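Local coordinates for cellulase (Uncultured bacterium, PDB 6XSO), which probably hydrolyses internal beta-1,4-glycosidic bonds of cellulose and related plant polysaccharides as a broad-specificity family GH5_4 endoglucanase, at residues N42-T47 and T84-M89; N92-E97 and Y150-R155. One frame throughout, in Å; residues are numbered along the deposited sequence.

Interaction 1. Residues N42-T47 and T84-M89; sequences NDATKT and TWYQEM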
ATOM      1  N   ASN A  42       7.383  10.331  -9.679  1.00 25.19           N
ATOM      2  CA  ASN A  42       8.623  11.028  -9.361  1.00 25.60           C
ATOM      3  C   ASN A  42       9.571  10.914 -10.542  1.00 25.41           C
ATOM      4  O   ASN A  42       9.489   9.965 -11.330  1.00 28.64           O
ATOM      5  CB  ASN A  42       9.258  10.465  -8.075  1.00 26.63           C
ATOM      6  CG  ASN A  42       9.813   9.063  -8.251  1.00 25.72           C
ATOM      7  OD1 ASN A  42      11.031   8.891  -8.382  1.00 27.69           O
ATOM      8  ND2 ASN A  42       8.938   8.062  -8.248  1.00 24.22           N
ATOM      9  N   ASP A  43      10.478  11.878 -10.641  1.00 26.10           N
ATOM     10  CA  ASP A  43      11.518  11.874 -11.665  1.00 27.26           C
ATOM     11  C   ASP A  43      12.751  12.513 -11.047  1.00 28.94           C
ATOM     12  O   ASP A  43      12.797  13.732 -10.869  1.00 31.99           O
ATOM     13  CB  ASP A  43      11.054  12.646 -12.890  1.00 32.25           C
ATOM     14  CG  ASP A  43      12.069  12.642 -14.010  1.00 38.05           C
ATOM     15  OD1 ASP A  43      13.245  12.289 -13.763  1.00 35.37           O
ATOM     16  OD2 ASP A  43      11.684  13.009 -15.142  1.00 42.72           O
ATOM     17  N   ALA A  44      13.746  11.692 -10.698  1.00 33.26           N
ATOM     18  CA  ALA A  44      14.897  12.208  -9.968  1.00 34.09           C
ATOM     19  C   ALA A  44      15.703  13.222 -10.769  1.00 36.40           C
ATOM     20  O   ALA A  44      16.520  13.949 -10.181  1.00 39.22           O
ATOM     21  CB  ALA A  44      15.803  11.053  -9.540  1.00 38.01           C
ATOM     22  N   THR A  45      15.508  13.290 -12.091  1.00 34.88           N
ATOM     23  CA  THR A  45      16.248  14.235 -12.919  1.00 35.47           C
ATOM     24  C   THR A  45      15.628  15.620 -12.916  1.00 35.06           C
ATOM     25  O   THR A  45      16.192  16.534 -13.529  1.00 40.71           O
ATOM     26  CB  THR A  45      16.333  13.759 -14.376  1.00 38.72           C
ATOM     27  OG1 THR A  45      15.054  13.895 -15.016  1.00 37.42           O
ATOM     28  CG2 THR A  45      16.806  12.320 -14.442  1.00 43.79           C
ATOM     29  N   LYS A  46      14.473  15.781 -12.274  1.00 40.63           N
ATOM     30  CA  LYS A  46      13.743  17.032 -12.258  1.00 39.43           C
ATOM     31  C   LYS A  46      13.641  17.554 -10.831  1.00 35.20           C
ATOM     32  O   LYS A  46      13.806  16.814  -9.856  1.00 35.69           O
ATOM     33  CB  LYS A  46      12.315  16.867 -12.798  1.00 38.95           C
ATOM     34  CG  LYS A  46      12.195  16.131 -14.113  1.00 50.42           C
ATOM     35  CD  LYS A  46      12.175  17.074 -15.300  1.00 47.90           C
ATOM     36  CE  LYS A  46      11.524  16.395 -16.501  1.00 55.29           C
ATOM     37  NZ  LYS A  46      12.337  16.562 -17.740  1.00 71.67           N
ATOM     38  N   THR A  47      13.379  18.855 -10.741  1.00 38.19           N
ATOM     39  CA  THR A  47      13.015  19.550  -9.512  1.00 39.02           C
ATOM     40  C   THR A  47      11.662  20.194  -9.773  1.00 38.64           C
ATOM     41  O   THR A  47      11.453  20.790 -10.834  1.00 44.94           O
ATOM     42  CB  THR A  47      14.069  20.610  -9.184  1.00 48.13           C
ATOM     43  OG1 THR A  47      15.335  19.968  -8.957  1.00 51.53           O
ATOM     44  CG2 THR A  47      13.694  21.414  -7.946  1.00 45.34           C
ATOM     45  N   THR A  84       4.860   9.712  -2.867  1.00 20.84           N
ATOM     46  CA  THR A  84       6.319   9.765  -2.850  1.00 21.14           C
ATOM     47  C   THR A  84       6.754  11.142  -2.375  1.00 22.86           C
ATOM     48  O   THR A  84       6.315  12.162  -2.922  1.00 23.42           O
ATOM     49  CB  THR A  84       6.896   9.444  -4.232  1.00 21.23           C
ATOM     50  OG1 THR A  84       6.510   8.109  -4.603  1.00 22.06           O
ATOM     51  CG2 THR A  84       8.433   9.587  -4.229  1.00 23.10           C
ATOM     52  N   TRP A  85       7.626  11.170  -1.365  1.00 21.60           N
ATOM     53  CA  TRP A  85       7.878  12.395  -0.625  1.00 23.65           C
ATOM     54  C   TRP A  85       9.217  13.069  -0.906  1.00 25.33           C
ATOM     55  O   TRP A  85       9.339  14.269  -0.644  1.00 25.46           O
ATOM     56  CB  TRP A  85       7.759  12.145   0.892  1.00 23.70           C
ATOM     57  CG  TRP A  85       6.418  11.605   1.291  1.00 22.71           C
ATOM     58  CD1 TRP A  85       6.050  10.297   1.333  1.00 23.30           C
ATOM     59  CD2 TRP A  85       5.266  12.365   1.705  1.00 23.10           C
ATOM     60  NE1 TRP A  85       4.731  10.187   1.727  1.00 22.44           N
ATOM     61  CE2 TRP A  85       4.233  11.438   1.971  1.00 20.81           C
ATOM     62  CE3 TRP A  85       5.009  13.729   1.877  1.00 25.35           C
ATOM     63  CZ2 TRP A  85       2.983  11.825   2.422  1.00 22.88           C
ATOM     64  CZ3 TRP A  85       3.740  14.115   2.300  1.00 25.43           C
ATOM     65  CH2 TRP A  85       2.740  13.161   2.549  1.00 23.18           C
ATOM     66  N   TYR A  86      10.209  12.353  -1.449  1.00 25.21           N
ATOM     67  CA  TYR A  86      11.578  12.855  -1.407  1.00 23.56           C
ATOM     68  C   TYR A  86      11.784  14.112  -2.244  1.00 24.42           C
ATOM     69  O   TYR A  86      12.685  14.914  -1.938  1.00 27.78           O
ATOM     70  CB  TYR A  86      12.579  11.764  -1.805  1.00 23.98           C
ATOM     71  CG  TYR A  86      12.661  11.426  -3.294  1.00 27.66           C
ATOM     72  CD1 TYR A  86      13.612  12.028  -4.113  1.00 27.28           C
ATOM     73  CD2 TYR A  86      11.823  10.472  -3.858  1.00 24.92           C
ATOM     74  CE1 TYR A  86      13.696  11.706  -5.464  1.00 27.88           C
ATOM     75  CE2 TYR A  86      11.900  10.154  -5.203  1.00 26.28           C
ATOM     76  CZ  TYR A  86      12.849  10.774  -5.994  1.00 28.64           C
ATOM     77  OH  TYR A  86      12.945  10.467  -7.333  1.00 28.00           O
ATOM     78  N   GLN A  87      11.002  14.303  -3.307  1.00 25.82           N
ATOM     79  CA  GLN A  87      11.103  15.520  -4.107  1.00 25.25           C
ATOM     80  C   GLN A  87      10.307  16.667  -3.503  1.00 26.12           C
ATOM     81  O   GLN A  87      10.216  17.740  -4.117  1.00 32.44           O
ATOM     82  CB  GLN A  87      10.667  15.270  -5.550  1.00 27.27           C
ATOM     83  CG  GLN A  87      11.391  14.080  -6.187  1.00 27.84           C
ATOM     84  CD  GLN A  87      11.308  14.070  -7.696  1.00 29.90           C
ATOM     85  OE1 GLN A  87      10.406  13.461  -8.267  1.00 28.14           O
ATOM     86  NE2 GLN A  87      12.242  14.766  -8.353  1.00 33.68           N
ATOM     87  N   GLU A  88       9.743  16.450  -2.313  1.00 27.99           N
ATOM     88  CA  GLU A  88       8.945  17.442  -1.605  1.00 27.21           C
ATOM     89  C   GLU A  88       9.517  17.749  -0.228  1.00 30.97           C
ATOM     90  O   GLU A  88       8.844  18.388   0.585  1.00 31.72           O
ATOM     91  CB  GLU A  88       7.482  16.973  -1.512  1.00 28.76           C
ATOM     92  CG  GLU A  88       6.808  16.696  -2.854  1.00 27.86           C
ATOM     93  CD  GLU A  88       6.639  17.935  -3.747  1.00 28.08           C
ATOM     94  OE1 GLU A  88       6.794  19.086  -3.286  1.00 31.16           O
ATOM     95  OE2 GLU A  88       6.336  17.750  -4.941  1.00 30.03           O
ATOM     96  N   MET A  89      10.755  17.333   0.036  1.00 30.62           N
ATOM     97  CA  MET A  89      11.415  17.479   1.322  1.00 30.19           C
ATOM     98  C   MET A  89      12.663  18.330   1.148  1.00 35.06           C
ATOM     99  O   MET A  89      13.396  18.177   0.167  1.00 33.60           O
ATOM    100  CB  MET A  89      11.844  16.109   1.854  1.00 29.03           C
ATOM    101  CG  MET A  89      10.686  15.211   2.242  1.00 27.40           C
ATOM    102  SD  MET A  89      11.092  13.462   2.422  1.00 28.33           S
ATOM    103  CE  MET A  89      12.173  13.516   3.846  1.00 29.21           C
TER

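Interaction 2. Residues N92-E97 and Y150-R155; sequences NGKVNE and YEYLWR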
ATOM      1  N   ASN A  92      16.517  19.356   5.520  1.00 40.27           N
ATOM      2  CA  ASN A  92      16.228  18.874   6.861  1.00 39.69           C
ATOM      3  C   ASN A  92      15.146  17.809   6.907  1.00 40.73           C
ATOM      4  O   ASN A  92      14.879  17.271   7.986  1.00 42.37           O
ATOM      5  CB  ASN A  92      15.797  20.052   7.738  1.00 41.63           C
ATOM      6  CG  ASN A  92      16.869  21.108   7.854  1.00 50.06           C
ATOM      7  OD1 ASN A  92      18.045  20.797   8.048  1.00 52.87           O
ATOM      8  ND2 ASN A  92      16.474  22.371   7.724  1.00 54.21           N
ATOM      9  N   GLY A  93      14.523  17.476   5.779  1.00 36.48           N
ATOM     10  CA  GLY A  93      13.449  16.515   5.775  1.00 35.72           C
ATOM     11  C   GLY A  93      12.068  17.110   5.927  1.00 31.22           C
ATOM     12  O   GLY A  93      11.099  16.351   6.026  1.00 32.92           O
ATOM     13  N   LYS A  94      11.953  18.437   5.953  1.00 34.45           N
ATOM     14  CA  LYS A  94      10.654  19.089   6.088  1.00 32.15           C
ATOM     15  C   LYS A  94       9.909  19.063   4.756  1.00 33.83           C
ATOM     16  O   LYS A  94      10.455  19.460   3.721  1.00 33.92           O
ATOM     17  CB  LYS A  94      10.831  20.531   6.577  1.00 34.06           C
ATOM     18  CG  LYS A  94       9.487  21.213   6.907  1.00 34.40           C
ATOM     19  CD  LYS A  94       9.664  22.617   7.435  1.00 42.92           C
ATOM     20  CE  LYS A  94       9.930  23.611   6.316  1.00 51.64           C
ATOM     21  NZ  LYS A  94       9.829  25.013   6.808  1.00 58.92           N
ATOM     22  N   VAL A  95       8.655  18.605   4.797  1.00 30.75           N
ATOM     23  CA  VAL A  95       7.778  18.565   3.623  1.00 28.34           C
ATOM     24  C   VAL A  95       7.205  19.962   3.432  1.00 31.36           C
ATOM     25  O   VAL A  95       6.733  20.583   4.392  1.00 32.99           O
ATOM     26  CB  VAL A  95       6.644  17.546   3.834  1.00 26.85           C
ATOM     27  CG1 VAL A  95       5.661  17.558   2.650  1.00 28.18           C
ATOM     28  CG2 VAL A  95       7.214  16.138   4.061  1.00 28.48           C
ATOM     29  N   ASN A  96       7.228  20.467   2.202  1.00 32.10           N
ATOM     30  CA  ASN A  96       6.729  21.819   1.990  1.00 31.21           C
ATOM     31  C   ASN A  96       5.211  21.858   2.174  1.00 30.11           C
ATOM     32  O   ASN A  96       4.511  20.865   1.972  1.00 31.37           O
ATOM     33  CB  ASN A  96       7.132  22.370   0.625  1.00 32.69           C
ATOM     34  CG  ASN A  96       6.586  21.576  -0.512  1.00 31.80           C
ATOM     35  OD1 ASN A  96       5.417  21.718  -0.895  1.00 32.49           O
ATOM     36  ND2 ASN A  96       7.435  20.739  -1.095  1.00 34.18           N
ATOM     37  N   GLU A  97       4.708  23.030   2.580  1.00 34.95           N
ATOM     38  CA  GLU A  97       3.294  23.137   2.946  1.00 34.07           C
ATOM     39  C   GLU A  97       2.382  22.892   1.751  1.00 34.90           C
ATOM     40  O   GLU A  97       1.310  22.286   1.890  1.00 34.04           O
ATOM     41  CB  GLU A  97       3.017  24.508   3.570  1.00 41.66           C
ATOM     42  CG  GLU A  97       3.641  24.684   4.940  1.00 55.33           C
ATOM     43  CD  GLU A  97       3.380  26.058   5.529  1.00 88.42           C
ATOM     44  OE1 GLU A  97       2.607  26.833   4.921  1.00 71.02           O
ATOM     45  OE2 GLU A  97       3.949  26.359   6.601  1.00 93.25           O
ATOM     46  N   TYR A 150      13.400   9.684   8.731  1.00 26.50           N
ATOM     47  CA  TYR A 150      12.184   8.905   8.520  1.00 23.68           C
ATOM     48  C   TYR A 150      11.165   9.147   9.625  1.00 24.40           C
ATOM     49  O   TYR A 150       9.974   9.345   9.349  1.00 23.81           O
ATOM     50  CB  TYR A 150      12.556   7.422   8.429  1.00 22.50           C
ATOM     51  CG  TYR A 150      11.385   6.493   8.296  1.00 21.91           C
ATOM     52  CD1 TYR A 150      10.881   5.810   9.397  1.00 23.37           C
ATOM     53  CD2 TYR A 150      10.809   6.252   7.064  1.00 22.14           C
ATOM     54  CE1 TYR A 150       9.815   4.942   9.277  1.00 22.25           C
ATOM     55  CE2 TYR A 150       9.736   5.399   6.949  1.00 21.53           C
ATOM     56  CZ  TYR A 150       9.257   4.748   8.055  1.00 21.14           C
ATOM     57  OH  TYR A 150       8.200   3.879   7.983  1.00 21.89           O
ATOM     58  N   GLU A 151      11.608   9.139  10.883  1.00 24.57           N
ATOM     59  CA  GLU A 151      10.711   9.473  11.987  1.00 25.14           C
ATOM     60  C   GLU A 151      10.164  10.891  11.845  1.00 25.47           C
ATOM     61  O   GLU A 151       8.977  11.124  12.094  1.00 27.01           O
ATOM     62  CB  GLU A 151      11.401   9.254  13.341  1.00 25.08           C
ATOM     63  CG  GLU A 151      11.645   7.777  13.647  1.00 27.19           C
ATOM     64  CD  GLU A 151      12.125   7.489  15.066  1.00 35.38           C
ATOM     65  OE1 GLU A 151      12.067   8.374  15.941  1.00 37.90           O
ATOM     66  OE2 GLU A 151      12.561   6.340  15.313  1.00 29.05           O
ATOM     67  N   TYR A 152      11.005  11.853  11.440  1.00 26.76           N
ATOM     68  CA  TYR A 152      10.518  13.225  11.268  1.00 27.73           C
ATOM     69  C   TYR A 152       9.470  13.306  10.167  1.00 27.36           C
ATOM     70  O   TYR A 152       8.464  14.023  10.305  1.00 28.26           O
ATOM     71  CB  TYR A 152      11.702  14.163  10.989  1.00 29.04           C
ATOM     72  CG  TYR A 152      11.389  15.625  10.719  1.00 29.43           C
ATOM     73  CD1 TYR A 152      12.135  16.330   9.800  1.00 31.52           C
ATOM     74  CD2 TYR A 152      10.365  16.287  11.383  1.00 29.58           C
ATOM     75  CE1 TYR A 152      11.890  17.658   9.545  1.00 31.96           C
ATOM     76  CE2 TYR A 152      10.102  17.631  11.129  1.00 31.94           C
ATOM     77  CZ  TYR A 152      10.860  18.302  10.200  1.00 32.81           C
ATOM     78  OH  TYR A 152      10.626  19.657   9.955  1.00 37.12           O
ATOM     79  N   LEU A 153       9.686  12.587   9.065  1.00 27.06           N
ATOM     80  CA  LEU A 153       8.676  12.542   8.008  1.00 26.62           C
ATOM     81  C   LEU A 153       7.342  12.026   8.534  1.00 24.61           C
ATOM     82  O   LEU A 153       6.290  12.624   8.271  1.00 25.87           O
ATOM     83  CB  LEU A 153       9.181  11.698   6.844  1.00 24.33           C
ATOM     84  CG  LEU A 153       8.214  11.430   5.697  1.00 24.15           C
ATOM     85  CD1 LEU A 153       7.728  12.729   5.113  1.00 25.30           C
ATOM     86  CD2 LEU A 153       8.897  10.568   4.639  1.00 24.65           C
ATOM     87  N   TRP A 154       7.358  10.917   9.282  1.00 24.68           N
ATOM     88  CA  TRP A 154       6.107  10.378   9.803  1.00 23.34           C
ATOM     89  C   TRP A 154       5.492  11.267  10.870  1.00 25.55           C
ATOM     90  O   TRP A 154       4.260  11.361  10.946  1.00 25.21           O
ATOM     91  CB  TRP A 154       6.255   8.924  10.249  1.00 24.92           C
ATOM     92  CG  TRP A 154       5.926   8.038   9.111  1.00 23.28           C
ATOM     93  CD1 TRP A 154       6.765   7.196   8.445  1.00 25.02           C
ATOM     94  CD2 TRP A 154       4.653   7.944   8.462  1.00 21.49           C
ATOM     95  NE1 TRP A 154       6.086   6.570   7.424  1.00 22.83           N
ATOM     96  CE2 TRP A 154       4.793   7.030   7.410  1.00 22.05           C
ATOM     97  CE3 TRP A 154       3.414   8.582   8.655  1.00 23.58           C
ATOM     98  CZ2 TRP A 154       3.740   6.705   6.571  1.00 23.71           C
ATOM     99  CZ3 TRP A 154       2.360   8.242   7.826  1.00 23.07           C
ATOM    100  CH2 TRP A 154       2.542   7.323   6.791  1.00 23.12           C
ATOM    101  N   ARG A 155       6.303  11.957  11.684  1.00 27.75           N
ATOM    102  CA  ARG A 155       5.708  12.915  12.610  1.00 27.89           C
ATOM    103  C   ARG A 155       4.949  13.992  11.843  1.00 28.99           C
ATOM    104  O   ARG A 155       3.855  14.403  12.246  1.00 28.44           O
ATOM    105  CB  ARG A 155       6.764  13.540  13.521  1.00 27.03           C
ATOM    106  CG  ARG A 155       7.274  12.591  14.602  1.00 28.92           C
ATOM    107  CD  ARG A 155       8.037  13.300  15.737  1.00 32.03           C
ATOM    108  NE  ARG A 155       9.094  14.188  15.256  1.00 34.23           N
ATOM    109  CZ  ARG A 155      10.327  13.787  14.967  1.00 33.10           C
ATOM    110  NH1 ARG A 155      10.666  12.518  15.124  1.00 34.19           N
ATOM    111  NH2 ARG A 155      11.227  14.662  14.530  1.00 38.16           N
TER

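Interaction 1. Residues N42-T47 and T84-M89
Gln87 lays its terminal amide against the backbone of Asp43 and is held there by two hydrogen bonds. Asp43 N donates to Gln87 OE1 (2.9 Å, N-H...O angle 156°), while Gln87 NE2 donates to Asp43 O at 2.8 Å, a more bent bond that arrives from above the carbonyl plane. The opposite face of that plane belongs to Lys46 N, which closes the type I turn from Asp43 to Lys46; the turn is braced further by an Asx turn in which Asp43 OD1 takes Thr45 N. Beyond CG the Gln87 chain runs extended, long enough to carry its amide across to the turn. These loops follow the first and second strands of the closed eight-stranded TIM barrel, so the pairing ties two neighbouring beta-alpha loops. Asn42 adds the second tie: its OD1 lies at the edge of the Tyr86 ring, in the ring plane, and accepts from Tyr86 OH at 2.7 Å, with amide and ring planes 70° apart. Gln87 CG lies over one face of the Tyr86 ring, offset toward the rim. Asn42 CB also lies 4.0 Å from Thr84 CG2, and Thr84 OG1 is hydrogen-bonded to Asp40 O.

Interaction 2. Residues N92-E97 and Y150-R155
A loop of the TIM barrel, the one leading from strand 78-81 into helix 97-111, lies here against helix 140-161, and Tyr152 of that helix reaches its backbone. The Tyr152 ring has CG anti to the backbone N (chi1 177°), which carries it out from the helix to the loop. Asn92 O meets the ring at its edge, in plane, 3.4 Å from Tyr152 CE1; no hydrogen bond crosses between the segments, and the contact is van der Waals in kind. The ring continues along the chain past Gly93, with Gly93 C 3.7 Å from Tyr152 CE1, to Lys94. There the hydroxyl is met by the aliphatic root of the lysine, Lys94 CB standing 3.5 Å from Tyr152 OH, while the rest of the lysine chain, bent at chi3, leads its amine away. At phi 92° a beta carbon on Gly93 would be jammed against the carbonyl O of Asn92, which by itself calls for glycine, and it would also sit tight on Tyr152 CD1. Replacing Tyr152 by an alanine removes the ring and hydroxyl, and would probably open a gap beside Gly93 and cost Lys94 CB and CG their neighbour. One helix position further on, Leu153 provides the apolar part of the contact, its CD1 touching Val95 CG2 at 3.6 Å. Polar ties come from Gln156, a turn after Tyr152, whose side-chain amide takes Val95 N on OE1 and gives NE2 to Gly93 O. Asn96 then N-caps helix 97-111, its OD1 accepting from Trp99 N. The loop leads from the second barrel strand into its helix and packs on the helix of the next beta-alpha unit, the succession of strand, loop and helix that defines the (beta/alpha)8, or TIM, barrel of family 5 glycoside hydrolases.

How the interactions relate
Interaction 1 comes first along the chain and interaction 2 follows it, their centres 14 Å apart on the same side of the chain's centre. Both draw on the long loop between strand 78-81 and helix 97-111: residues 84-89 pair with the loop after strand 31-34, and residues 92-97, which run into helix 97-111, with helix 140-161. Within that loop the two contacts touch directly. Glu88 OE1 and Asn96 ND2 are 2.8 Å apart, probably hydrogen-bonded, and Val95 CG2 packs on Trp85 and Met89. This one loop thus touches elements of the first and third beta-alpha units from its place in the second.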